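Local coordinates for protein hydrogenase 3 maturation protease (Escherichia coli, PDB 2E85) that cleaves a C-terminal peptide from the precursor of HycE, the large subunit of hydrogenase 3, as a protease of the peptidase A31 family, at residues Thr5-Asp19 / Ile53-Ala66. The protein carries 1 engineered substitution. Residues are numbered along the deposited sequence; the frame is centred on the assembly and turned at random.
Sequences TDVLLCVGNSMMGDD and IRELRPTRLLIVDA. With CA (calcium ion), chain F.
Val7 fits its forked side chain into a hollow formed by Pro58, Leu56 and Leu61. With CG1 anti to the backbone N (chi1 176°), CG2 is left to press on the proline ring, 3.5 Å from Pro58 CB, a tight fit, while CG1 lies against Leu61 CD1. A short branched residue suits this spot, where the end of helix 50-56 and the turn leading into strand 60-66 pack against this face. On the other face Leu8 extends over Leu62 on the paired strand: CD1 settles into the groove between Leu62 and Val64, 3.7 Å from Val64 CG2, and helix 21-31 covers this side through Leu25. Backbone bonds such as Leu9 N to Leu62 O, 2.8 Å, zip strands 6-11 and 60-66 together in parallel.

At the N-terminal ends of the two strands Arg60 grips Asp6 side-on, NE to OD1 at 2.9 Å and NH2 to OD2 at 2.9 Å, the second bond nearly straight (177°). Both nitrogens approach from above the carboxylate plane; NH1 turns to Trp145 O. A methionine at Arg60 would probably leave the Asp6 carboxylate without its countercharge and freer to turn.

At the C-terminal end Val11 CG1 lies against the Asp65 carboxylate, 3.5 Å from OD2, whereas Asp65 OD1 and Asp19 OD1 each bind calcium at 2.3 Å; the metal probably offsets the repulsion between the two carboxylates. Ala66 O and three waters complete the shell, and the small Ala66 CB fits beside Asp18 O. A metal held between the C-terminal end of strand 60-66 and the segment that follows strand 6-11, in a sheet flanked by helices, is consistent with the alpha/beta fold of hydrogenase maturation proteases, in which Asp19 and Asp65 probably bind nickel.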
ATOM      1  N   THR B   5      -9.507 -21.844  -2.388  1.00 12.93           N
ATOM      2  CA  THR B   5     -10.560 -21.052  -2.996  1.00 13.35           C
ATOM      3  C   THR B   5     -10.742 -19.761  -2.186  1.00 11.61           C
ATOM      4  O   THR B   5     -10.472 -18.676  -2.681  1.00 12.78           O
ATOM      5  CB  THR B   5     -11.897 -21.839  -3.082  1.00 13.39           C
ATOM      6  OG1 THR B   5     -12.199 -22.438  -1.807  1.00 14.72           O
ATOM      7  CG2 THR B   5     -11.766 -22.943  -4.113  1.00 14.76           C
ATOM      8  N   ASP B   6     -11.193 -19.909  -0.952  1.00 11.04           N
ATOM      9  CA  ASP B   6     -11.519 -18.787  -0.107  1.00  9.27           C
ATOM     10  C   ASP B   6     -10.363 -18.421   0.805  1.00  8.72           C
ATOM     11  O   ASP B   6      -9.734 -19.300   1.379  1.00  8.54           O
ATOM     12  CB  ASP B   6     -12.741 -19.161   0.725  1.00  9.35           C
ATOM     13  CG  ASP B   6     -13.971 -19.359  -0.111  1.00 10.84           C
ATOM     14  OD1 ASP B   6     -14.080 -18.707  -1.152  1.00 13.23           O
ATOM     15  OD2 ASP B   6     -14.843 -20.151   0.296  1.00 15.22           O
ATOM     16  N   VAL B   7     -10.127 -17.130   0.971  1.00  7.76           N
ATOM     17  CA  VAL B   7      -9.117 -16.654   1.938  1.00  6.95           C
ATOM     18  C   VAL B   7      -9.774 -15.604   2.822  1.00  6.40           C
ATOM     19  O   VAL B   7     -10.527 -14.779   2.325  1.00  6.42           O
ATOM     20  CB  VAL B   7      -7.879 -16.071   1.206  1.00  7.66           C
ATOM     21  CG1 VAL B   7      -6.879 -15.484   2.203  1.00  6.79           C
ATOM     22  CG2 VAL B   7      -7.190 -17.187   0.377  1.00  7.99           C
ATOM     23  N   LEU B   8      -9.454 -15.658   4.116  1.00  6.05           N
ATOM     24  CA  LEU B   8      -9.982 -14.721   5.108  1.00  6.75           C
ATOM     25  C   LEU B   8      -8.803 -13.990   5.717  1.00  6.80           C
ATOM     26  O   LEU B   8      -7.923 -14.610   6.329  1.00  7.09           O
ATOM     27  CB  LEU B   8     -10.763 -15.488   6.180  1.00  6.55           C
ATOM     28  CG  LEU B   8     -11.153 -14.727   7.465  1.00  6.91           C
ATOM     29  CD1 LEU B   8     -11.971 -13.489   7.139  1.00  8.66           C
ATOM     30  CD2 LEU B   8     -11.838 -15.627   8.500  1.00  9.39           C
ATOM     31  N   LEU B   9      -8.764 -12.674   5.526  1.00  6.11           N
ATOM     32  CA  LEU B   9      -7.667 -11.850   6.100  1.00  6.64           C
ATOM     33  C   LEU B   9      -8.243 -11.165   7.310  1.00  6.99           C
ATOM     34  O   LEU B   9      -9.204 -10.409   7.192  1.00  7.30           O
ATOM     35  CB  LEU B   9      -7.150 -10.818   5.097  1.00  5.08           C
ATOM     36  CG  LEU B   9      -6.140  -9.797   5.684  1.00  6.48           C
ATOM     37  CD1 LEU B   9      -4.825 -10.493   6.141  1.00  8.83           C
ATOM     38  CD2 LEU B   9      -5.824  -8.665   4.743  1.00  7.34           C
ATOM     39  N   CYS B  10      -7.674 -11.454   8.481  1.00  6.99           N
ATOM     40  CA  CYS B  10      -8.172 -10.850   9.723  1.00  8.01           C
ATOM     41  C   CYS B  10      -7.209  -9.752  10.114  1.00  8.13           C
ATOM     42  O   CYS B  10      -6.044 -10.053  10.363  1.00  8.90           O
ATOM     43  CB  CYS B  10      -8.195 -11.844  10.873  1.00  7.42           C
ATOM     44  SG  CYS B  10      -9.476 -13.127  10.671  1.00 11.70           S
ATOM     45  N   VAL B  11      -7.704  -8.521  10.241  1.00  8.35           N
ATOM     46  CA  VAL B  11      -6.876  -7.363  10.557  1.00  8.41           C
ATOM     47  C   VAL B  11      -7.172  -6.841  11.967  1.00  8.22           C
ATOM     48  O   VAL B  11      -8.329  -6.780  12.356  1.00  8.08           O
ATOM     49  CB  VAL B  11      -7.105  -6.189   9.501  1.00  9.62           C
ATOM     50  CG1 VAL B  11      -6.314  -4.926   9.860  1.00 10.28           C
ATOM     51  CG2 VAL B  11      -6.779  -6.665   8.059  1.00 10.42           C
ATOM     52  N   GLY B  12      -6.133  -6.463  12.713  1.00  6.63           N
ATOM     53  CA  GLY B  12      -6.333  -5.871  14.018  1.00  8.81           C
ATOM     54  C   GLY B  12      -5.191  -6.096  14.975  1.00 10.49           C
ATOM     55  O   GLY B  12      -4.170  -6.690  14.635  1.00 10.54           O
ATOM     56  N   ASN B  13      -5.375  -5.627  16.202  1.00 11.57           N
ATOM     57  CA  ASN B  13      -4.311  -5.682  17.206  1.00 12.52           C
ATOM     58  C   ASN B  13      -4.964  -6.066  18.525  1.00 13.45           C
ATOM     59  O   ASN B  13      -5.786  -5.307  19.027  1.00 13.64           O
ATOM     60  CB  ASN B  13      -3.629  -4.317  17.274  1.00 12.68           C
ATOM     61  CG  ASN B  13      -2.402  -4.289  18.192  1.00 14.54           C
ATOM     62  OD1 ASN B  13      -2.197  -5.175  19.026  1.00 14.77           O
ATOM     63  ND2 ASN B  13      -1.570  -3.272  18.008  1.00 17.22           N
ATOM     64  N   SER B  14      -4.624  -7.245  19.064  1.00 13.72           N
ATOM     65  CA  SER B  14      -5.265  -7.747  20.283  1.00 15.01           C
ATOM     66  C   SER B  14      -4.864  -6.902  21.482  1.00 14.96           C
ATOM     67  O   SER B  14      -5.506  -6.983  22.538  1.00 15.79           O
ATOM     68  CB  SER B  14      -4.896  -9.193  20.623  1.00 15.98           C
ATOM     69  OG  SER B  14      -5.271 -10.130  19.625  1.00 19.60           O
ATOM     70  N   MET B  15      -3.787  -6.134  21.337  1.00 15.05           N
ATOM     71  CA  MET B  15      -3.343  -5.231  22.403  1.00 15.34           C
ATOM     72  C   MET B  15      -4.014  -3.861  22.319  1.00 13.91           C
ATOM     73  O   MET B  15      -3.583  -2.913  22.986  1.00 15.42           O
ATOM     74  CB  MET B  15      -1.811  -5.119  22.420  1.00 16.18           C
ATOM     75  CG  MET B  15      -1.081  -6.435  22.779  1.00 20.34           C
ATOM     76  SD  MET B  15      -1.546  -7.108  24.403  1.00 22.91           S
ATOM     77  CE  MET B  15      -2.538  -8.531  23.942  1.00 26.97           C
ATOM     78  N   MET B  16      -5.073  -3.745  21.506  1.00 11.90           N
ATOM     79  CA  MET B  16      -5.760  -2.459  21.343  1.00 11.53           C
ATOM     80  C   MET B  16      -7.277  -2.556  21.561  1.00 10.02           C
ATOM     81  O   MET B  16      -8.071  -1.943  20.828  1.00 10.54           O
ATOM     82  CB  MET B  16      -5.387  -1.809  20.009  1.00 11.13           C
ATOM     83  CG  MET B  16      -3.929  -1.302  19.930  1.00 13.01           C
ATOM     84  SD  MET B  16      -3.537   0.141  21.010  1.00  7.94           S
ATOM     85  CE  MET B  16      -4.303   1.427  20.128  1.00 15.54           C
ATOM     86  N   GLY B  17      -7.665  -3.325  22.582  1.00  9.87           N
ATOM     87  CA  GLY B  17      -9.080  -3.421  22.988  1.00  9.17           C
ATOM     88  C   GLY B  17      -9.958  -3.985  21.880  1.00  9.08           C
ATOM     89  O   GLY B  17      -9.693  -5.083  21.363  1.00  7.62           O
ATOM     90  N   ASP B  18     -11.024  -3.262  21.539  1.00  8.70           N
ATOM     91  CA  ASP B  18     -11.940  -3.739  20.510  1.00  8.84           C
ATOM     92  C   ASP B  18     -11.293  -3.856  19.126  1.00  9.36           C
ATOM     93  O   ASP B  18     -11.840  -4.557  18.272  1.00  8.67           O
ATOM     94  CB  ASP B  18     -13.211  -2.877  20.437  1.00  9.07           C
ATOM     95  CG  ASP B  18     -14.157  -3.107  21.612  1.00  9.16           C
ATOM     96  OD1 ASP B  18     -14.103  -4.203  22.217  1.00 11.23           O
ATOM     97  OD2 ASP B  18     -14.958  -2.165  21.911  1.00  8.23           O
ATOM     98  N   ASP B  19     -10.145  -3.203  18.914  1.00  8.05           N
ATOM     99  CA  ASP B  19      -9.378  -3.444  17.671  1.00  9.10           C
ATOM    100  C   ASP B  19      -8.916  -4.896  17.526  1.00  8.49           C
ATOM    101  O   ASP B  19      -8.409  -5.287  16.447  1.00  9.00           O
ATOM    102  CB  ASP B  19      -8.172  -2.514  17.546  1.00  9.69           C
ATOM    103  CG  ASP B  19      -7.661  -2.467  16.121  1.00 11.99           C
ATOM    104  OD1 ASP B  19      -8.526  -2.315  15.234  1.00 16.53           O
ATOM    105  OD2 ASP B  19      -6.449  -2.648  15.886  1.00 16.81           O
ATOM    106  N   ILE B  53      -1.336 -13.529   0.140  1.00 10.14           N
ATOM    107  CA  ILE B  53      -2.695 -13.627  -0.399  1.00 10.23           C
ATOM    108  C   ILE B  53      -2.645 -13.858  -1.906  1.00  9.63           C
ATOM    109  O   ILE B  53      -3.327 -14.730  -2.421  1.00 10.13           O
ATOM    110  CB  ILE B  53      -3.530 -12.396  -0.053  1.00  9.38           C
ATOM    111  CG1 ILE B  53      -3.729 -12.311   1.469  1.00 10.35           C
ATOM    112  CG2 ILE B  53      -4.914 -12.458  -0.759  1.00 10.27           C
ATOM    113  CD1 ILE B  53      -4.358 -13.518   2.184  1.00 14.79           C
ATOM    114  N   ARG B  54      -1.810 -13.103  -2.619  1.00 10.59           N
ATOM    115  CA  ARG B  54      -1.735 -13.272  -4.082  1.00 11.46           C
ATOM    116  C   ARG B  54      -1.233 -14.660  -4.471  1.00 11.84           C
ATOM    117  O   ARG B  54      -1.751 -15.266  -5.423  1.00 11.86           O
ATOM    118  CB  ARG B  54      -0.826 -12.224  -4.721  1.00 13.59           C
ATOM    119  CG  ARG B  54      -1.289 -10.810  -4.591  1.00 16.01           C
ATOM    120  CD  ARG B  54      -0.402  -9.906  -5.454  1.00 18.44           C
ATOM    121  NE  ARG B  54       1.045 -10.143  -5.301  1.00 18.96           N
ATOM    122  CZ  ARG B  54       1.990  -9.274  -5.667  1.00 18.92           C
ATOM    123  NH1 ARG B  54       1.640  -8.098  -6.185  1.00 19.28           N
ATOM    124  NH2 ARG B  54       3.283  -9.556  -5.490  1.00 16.06           N
ATOM    125  N   GLU B  55      -0.260 -15.165  -3.713  1.00 11.34           N
ATOM    126  CA  GLU B  55       0.340 -16.485  -3.935  1.00 12.42           C
ATOM    127  C   GLU B  55      -0.637 -17.631  -3.677  1.00 12.88           C
ATOM    128  O   GLU B  55      -0.545 -18.692  -4.318  1.00 13.36           O
ATOM    129  CB  GLU B  55       1.624 -16.646  -3.111  1.00 12.85           C
ATOM    130  CG  GLU B  55       2.785 -15.756  -3.579  1.00 17.11           C
ATOM    131  CD  GLU B  55       3.108 -15.929  -5.062  1.00 23.86           C
ATOM    132  OE1 GLU B  55       3.270 -17.090  -5.500  1.00 28.45           O
ATOM    133  OE2 GLU B  55       3.189 -14.902  -5.790  1.00 25.22           O
ATOM    134  N   LEU B  56      -1.588 -17.401  -2.766  1.00 11.28           N
ATOM    135  CA  LEU B  56      -2.661 -18.369  -2.481  1.00 11.54           C
ATOM    136  C   LEU B  56      -3.622 -18.522  -3.670  1.00 11.99           C
ATOM    137  O   LEU B  56      -4.340 -19.534  -3.769  1.00 11.71           O
ATOM    138  CB  LEU B  56      -3.403 -17.968  -1.206  1.00 11.43           C
ATOM    139  CG  LEU B  56      -2.706 -18.332   0.108  1.00 10.72           C
ATOM    140  CD1 LEU B  56      -3.355 -17.522   1.266  1.00 10.66           C
ATOM    141  CD2 LEU B  56      -2.745 -19.848   0.374  1.00 10.76           C
ATOM    142  N   ARG B  57      -3.603 -17.539  -4.572  1.00 12.62           N
ATOM    143  CA  ARG B  57      -4.477 -17.525  -5.760  1.00 15.10           C
ATOM    144  C   ARG B  57      -5.957 -17.794  -5.420  1.00 14.44           C
ATOM    145  O   ARG B  57      -6.609 -18.685  -6.010  1.00 15.52           O
ATOM    146  CB  ARG B  57      -3.959 -18.504  -6.809  1.00 15.75           C
ATOM    147  CG  ARG B  57      -2.518 -18.214  -7.248  1.00 20.80           C
ATOM    148  CD  ARG B  57      -2.032 -19.233  -8.251  1.00 26.98           C
ATOM    149  NE  ARG B  57      -2.123 -20.569  -7.678  1.00 33.73           N
ATOM    150  CZ  ARG B  57      -1.749 -21.695  -8.277  1.00 37.58           C
ATOM    151  NH1 ARG B  57      -1.224 -21.676  -9.502  1.00 38.61           N
ATOM    152  NH2 ARG B  57      -1.891 -22.850  -7.634  1.00 38.83           N
ATOM    153  N   PRO B  58      -6.509 -17.019  -4.476  1.00 14.32           N
ATOM    154  CA  PRO B  58      -7.893 -17.250  -4.106  1.00 13.83           C
ATOM    155  C   PRO B  58      -8.861 -16.815  -5.188  1.00 13.45           C
ATOM    156  O   PRO B  58      -8.519 -16.002  -6.061  1.00 13.51           O
ATOM    157  CB  PRO B  58      -8.094 -16.376  -2.876  1.00 14.87           C
ATOM    158  CG  PRO B  58      -7.040 -15.345  -2.955  1.00 14.69           C
ATOM    159  CD  PRO B  58      -5.914 -15.895  -3.732  1.00 14.26           C
ATOM    160  N   THR B  59     -10.052 -17.383  -5.108  1.00 13.37           N
ATOM    161  CA  THR B  59     -11.198 -16.985  -5.911  1.00 13.84           C
ATOM    162  C   THR B  59     -12.043 -15.946  -5.164  1.00 12.71           C
ATOM    163  O   THR B  59     -12.796 -15.179  -5.772  1.00 13.08           O
ATOM    164  CB  THR B  59     -12.076 -18.219  -6.262  1.00 14.13           C
ATOM    165  OG1 THR B  59     -12.376 -18.949  -5.062  1.00 17.53           O
ATOM    166  CG2 THR B  59     -11.321 -19.145  -7.213  1.00 16.96           C
ATOM    167  N   ARG B  60     -11.940 -15.951  -3.841  1.00 11.71           N
ATOM    168  CA  ARG B  60     -12.721 -15.044  -3.016  1.00  9.70           C
ATOM    169  C   ARG B  60     -11.909 -14.669  -1.790  1.00  9.58           C
ATOM    170  O   ARG B  60     -11.296 -15.522  -1.166  1.00  9.62           O
ATOM    171  CB  ARG B  60     -14.038 -15.699  -2.589  1.00 10.83           C
ATOM    172  CG  ARG B  60     -14.818 -14.971  -1.491  1.00 11.48           C
ATOM    173  CD  ARG B  60     -16.223 -15.501  -1.405  1.00 14.93           C
ATOM    174  NE  ARG B  60     -16.280 -16.892  -0.943  1.00 15.70           N
ATOM    175  CZ  ARG B  60     -17.410 -17.570  -0.752  1.00 15.82           C
ATOM    176  NH1 ARG B  60     -18.586 -16.989  -0.982  1.00 15.24           N
ATOM    177  NH2 ARG B  60     -17.365 -18.814  -0.315  1.00 15.36           N
ATOM    178  N   LEU B  61     -11.884 -13.374  -1.487  1.00  7.68           N
ATOM    179  CA  LEU B  61     -11.163 -12.855  -0.338  1.00  6.38           C
ATOM    180  C   LEU B  61     -12.135 -12.050   0.555  1.00  6.82           C
ATOM    181  O   LEU B  61     -12.775 -11.105   0.077  1.00  7.84           O
ATOM    182  CB  LEU B  61     -10.052 -11.935  -0.793  1.00  6.16           C
ATOM    183  CG  LEU B  61      -9.322 -11.196   0.350  1.00 10.06           C
ATOM    184  CD1 LEU B  61      -8.515 -12.120   1.211  1.00 10.79           C
ATOM    185  CD2 LEU B  61      -8.463 -10.085  -0.224  1.00  9.22           C
ATOM    186  N   LEU B  62     -12.204 -12.425   1.836  1.00  7.44           N
ATOM    187  CA  LEU B  62     -12.973 -11.708   2.853  1.00  7.16           C
ATOM    188  C   LEU B  62     -11.976 -11.051   3.805  1.00  6.59           C
ATOM    189  O   LEU B  62     -11.086 -11.722   4.321  1.00  7.62           O
ATOM    190  CB  LEU B  62     -13.849 -12.681   3.656  1.00  7.69           C
ATOM    191  CG  LEU B  62     -14.667 -12.130   4.824  1.00  7.98           C
ATOM    192  CD1 LEU B  62     -15.590 -10.931   4.473  1.00  8.08           C
ATOM    193  CD2 LEU B  62     -15.476 -13.220   5.480  1.00  9.02           C
ATOM    194  N   ILE B  63     -12.175  -9.770   4.062  1.00  6.07           N
ATOM    195  CA  ILE B  63     -11.316  -9.036   4.994  1.00  6.54           C
ATOM    196  C   ILE B  63     -12.192  -8.592   6.134  1.00  7.22           C
ATOM    197  O   ILE B  63     -13.254  -8.006   5.893  1.00  7.69           O
ATOM    198  CB  ILE B  63     -10.718  -7.790   4.311  1.00  7.02           C
ATOM    199  CG1 ILE B  63      -9.897  -8.215   3.096  1.00  6.48           C
ATOM    200  CG2 ILE B  63      -9.853  -6.982   5.283  1.00  7.18           C
ATOM    201  CD1 ILE B  63      -9.563  -7.090   2.118  1.00 14.79           C
ATOM    202  N   VAL B  64     -11.766  -8.882   7.363  1.00  7.56           N
ATOM    203  CA  VAL B  64     -12.533  -8.519   8.551  1.00  7.51           C
ATOM    204  C   VAL B  64     -11.662  -7.631   9.440  1.00  7.30           C
ATOM    205  O   VAL B  64     -10.539  -8.008   9.795  1.00  6.34           O
ATOM    206  CB  VAL B  64     -12.958  -9.770   9.360  1.00  8.07           C
ATOM    207  CG1 VAL B  64     -13.507  -9.372  10.762  1.00  6.96           C
ATOM    208  CG2 VAL B  64     -13.949 -10.662   8.535  1.00  6.79           C
ATOM    209  N   ASP B  65     -12.198  -6.471   9.820  1.00  7.94           N
ATOM    210  CA  ASP B  65     -11.421  -5.490  10.567  1.00  9.14           C
ATOM    211  C   ASP B  65     -12.361  -4.674  11.436  1.00  9.01           C
ATOM    212  O   ASP B  65     -13.426  -4.280  10.984  1.00  9.21           O
ATOM    213  CB  ASP B  65     -10.705  -4.560   9.575  1.00  9.69           C
ATOM    214  CG  ASP B  65      -9.669  -3.637  10.249  1.00 14.25           C
ATOM    215  OD1 ASP B  65      -9.386  -3.781  11.443  1.00 18.49           O
ATOM    216  OD2 ASP B  65      -9.089  -2.782   9.546  1.00 24.89           O
ATOM    217  N   ALA B  66     -11.968  -4.404  12.679  1.00  9.53           N
ATOM    218  CA  ALA B  66     -12.659  -3.446  13.492  1.00  9.05           C
ATOM    219  C   ALA B  66     -12.417  -2.059  12.845  1.00 10.85           C
ATOM    220  O   ALA B  66     -11.264  -1.693  12.573  1.00 11.17           O
ATOM    221  CB  ALA B  66     -12.089  -3.459  14.913  1.00 10.42           C
TER
HETATM  222 CA    CA F1004      -8.709  -2.131  12.909  1.00 19.65          CA
HETATM  223  O   HOH W   1     -14.895 -19.211  -3.588  1.00 21.56           O
HETATM  224  O   HOH W   2      -9.823  -6.029  14.106  1.00 16.82           O
HETATM  225  O   HOH W   3     -10.509  -0.468  15.369  1.00 31.15           O
HETATM  226  O   HOH W   4      -8.436  -0.666  11.013  1.00 36.07           O
HETATM  227  O   HOH W   5      -6.655  -2.062  11.591  1.00 13.31           O
HETATM  228  O   HOH W   6      -8.546   0.013  13.569  1.00 26.83           O